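Local coordinates for putative acetoin utilization protein, acetoin dehydrogenase (Thermus thermophilus, PDB 5AWE) that is of unknown function but combines paired CBS domains with an ACT domain, consistent with a regulatory role in sensing small ligands, at residues 143-148 against 200-205. Sequence-based numbering, arbitrary orientation.
Sequences ITVDIP and AGERVV
D146 and R203 form a hydrogen-bonded pair between antiparallel strands, with D146 N donating to R203 O over 2.9 Å in a nearly straight bond. Two residues along, V205 N reaches T144 O at 3.0 Å, but this second bond is bent, its N-H...O angle only 135°. V145 and V204 lie between these two bonds as a non-hydrogen-bonded pair, facing the helix side of the sheet together with I143, which packs on L197 of helix 193-199. The other edge of strand 141-148 is also satisfied: I143, V145 and I147 make backbone bonds to strand 178-186.

On the opposite face, the D146 and R203 side chains run side by side. The carboxylate stands over one face of the guanidinium, the two planes 81° apart. D146 OD2 is 3.8 Å from R203 NE, but no N-H points at it, so this long salt bridge is purely electrostatic. Both carboxylate oxygens have hydrogen-bond partners beyond the two segments, and OD2 makes a salt bridge to R180. V205 CG2 packs 3.3 Å from D146 OD2, while T144 CG2, anti to the backbone N, lies against V205 CB; T144 OG1 bonds weakly to D206 OD1.

G201 is the C-prime residue of the Schellman motif ending helix 193-199: E202 N bonds to L197 O and G201 N to E198 O. E202 CG lies 3.6 Å from V145 CG2, and the bend at chi2 turns OE1 to 3.2 Å from I147 CG2, near P148 CD. With an alanine in its place, the V145 and I147 methyl groups would probably lose their cover and M157 part of its packing. Two backbone bonds thus hold strand 203-209, outermost in this chain's ACT-domain sheet, against strand 141-148, while the charge of D146 is probably balanced chiefly by R180 of strand 178-186, R203 adding a weaker, long-range share.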
loop_
_atom_site.group_PDB
_atom_site.type_symbol
_atom_site.label_atom_id
_atom_site.label_comp_id
_atom_site.label_asym_id
_atom_site.label_seq_id
_atom_site.Cartn_x
_atom_site.Cartn_y
_atom_site.Cartn_z
ATOM N N ILE A 143 34.214 -27.943 -30.934
ATOM C CA ILE A 143 34.626 -27.887 -32.330
ATOM C C ILE A 143 33.419 -27.646 -33.222
ATOM O O ILE A 143 32.503 -28.468 -33.273
ATOM C CB ILE A 143 35.316 -29.216 -32.759
ATOM C CG1 ILE A 143 36.532 -29.482 -31.862
ATOM C CG2 ILE A 143 35.749 -29.149 -34.232
ATOM C CD1 ILE A 143 37.206 -30.819 -32.119
ATOM N N THR A 144 33.412 -26.515 -33.917
ATOM C CA THR A 144 32.466 -26.317 -35.006
ATOM C C THR A 144 33.098 -26.862 -36.272
ATOM O O THR A 144 34.198 -26.456 -36.644
ATOM C CB THR A 144 32.143 -24.836 -35.232
ATOM O OG1 THR A 144 31.624 -24.270 -34.025
ATOM C CG2 THR A 144 31.103 -24.688 -36.330
ATOM N N VAL A 145 32.405 -27.788 -36.928
ATOM C CA VAL A 145 32.921 -28.398 -38.139
ATOM C C VAL A 145 31.823 -28.527 -39.183
ATOM O O VAL A 145 30.677 -28.854 -38.859
ATOM C CB VAL A 145 33.526 -29.791 -37.838
ATOM C CG1 VAL A 145 32.557 -30.611 -37.001
ATOM C CG2 VAL A 145 33.844 -30.519 -39.135
ATOM N N ASP A 146 32.180 -28.253 -40.433
ATOM C CA ASP A 146 31.254 -28.384 -41.548
ATOM C C ASP A 146 31.528 -29.675 -42.297
ATOM O O ASP A 146 32.608 -29.859 -42.867
ATOM C CB ASP A 146 31.400 -27.200 -42.506
ATOM C CG ASP A 146 30.838 -25.915 -41.934
ATOM O OD1 ASP A 146 29.989 -25.986 -41.018
ATOM O OD2 ASP A 146 31.242 -24.831 -42.398
ATOM N N ILE A 147 30.548 -30.571 -42.295
ATOM C CA ILE A 147 30.663 -31.822 -43.026
ATOM C C ILE A 147 29.662 -31.794 -44.166
ATOM O O ILE A 147 28.659 -31.073 -44.103
ATOM C CB ILE A 147 30.348 -33.037 -42.124
ATOM C CG1 ILE A 147 28.942 -32.893 -41.529
ATOM C CG2 ILE A 147 31.397 -33.159 -41.026
ATOM C CD1 ILE A 147 28.462 -34.123 -40.772
ATOM N N PRO A 148 29.923 -32.562 -45.232
ATOM C CA PRO A 148 28.977 -32.566 -46.353
ATOM C C PRO A 148 27.634 -33.032 -45.807
ATOM O O PRO A 148 27.593 -33.828 -44.870
ATOM C CB PRO A 148 29.579 -33.572 -47.336
ATOM C CG PRO A 148 31.019 -33.657 -46.962
ATOM C CD PRO A 148 31.068 -33.456 -45.472
ATOM N N ALA A 200 41.962 -35.334 -42.455
ATOM C CA ALA A 200 41.024 -36.272 -43.060
ATOM C C ALA A 200 40.081 -35.537 -44.008
ATOM O O ALA A 200 39.029 -36.060 -44.376
ATOM C CB ALA A 200 40.223 -36.987 -41.972
ATOM N N GLY A 201 40.450 -34.314 -44.379
ATOM C CA GLY A 201 39.682 -33.561 -45.357
ATOM C C GLY A 201 38.406 -32.901 -44.856
ATOM O O GLY A 201 37.598 -32.410 -45.649
ATOM N N GLU A 202 38.206 -32.884 -43.543
ATOM C CA GLU A 202 37.020 -32.246 -42.988
ATOM C C GLU A 202 37.258 -30.738 -42.868
ATOM O O GLU A 202 38.402 -30.286 -42.791
ATOM C CB GLU A 202 36.696 -32.848 -41.619
ATOM C CG GLU A 202 35.214 -33.024 -41.357
ATOM C CD GLU A 202 34.586 -34.090 -42.237
ATOM O OE1 GLU A 202 33.755 -33.735 -43.100
ATOM O OE2 GLU A 202 34.922 -35.283 -42.067
ATOM N N ARG A 203 36.176 -29.965 -42.854
ATOM C CA ARG A 203 36.285 -28.512 -42.897
ATOM C C ARG A 203 36.090 -27.876 -41.521
ATOM O O ARG A 203 34.960 -27.615 -41.106
ATOM C CB ARG A 203 35.256 -27.942 -43.877
ATOM C CG ARG A 203 35.570 -26.532 -44.337
ATOM C CD ARG A 203 34.466 -25.945 -45.202
ATOM N NE ARG A 203 34.132 -24.549 -44.886
ATOM C CZ ARG A 203 34.846 -23.734 -44.103
ATOM N NH1 ARG A 203 35.971 -24.143 -43.523
ATOM N NH2 ARG A 203 34.429 -22.492 -43.892
ATOM N N VAL A 204 37.194 -27.609 -40.827
ATOM C CA VAL A 204 37.138 -27.190 -39.430
ATOM C C VAL A 204 36.968 -25.681 -39.291
ATOM O O VAL A 204 37.892 -24.914 -39.557
ATOM C CB VAL A 204 38.412 -27.628 -38.662
ATOM C CG1 VAL A 204 38.348 -27.140 -37.217
ATOM C CG2 VAL A 204 38.545 -29.149 -38.697
ATOM N N VAL A 205 35.784 -25.264 -38.856
ATOM C CA VAL A 205 35.435 -23.852 -38.809
ATOM C C VAL A 205 36.128 -23.115 -37.665
ATOM O O VAL A 205 36.760 -22.078 -37.884
ATOM C CB VAL A 205 33.908 -23.668 -38.676
ATOM C CG1 VAL A 205 33.561 -22.191 -38.689
ATOM C CG2 VAL A 205 33.197 -24.387 -39.815
#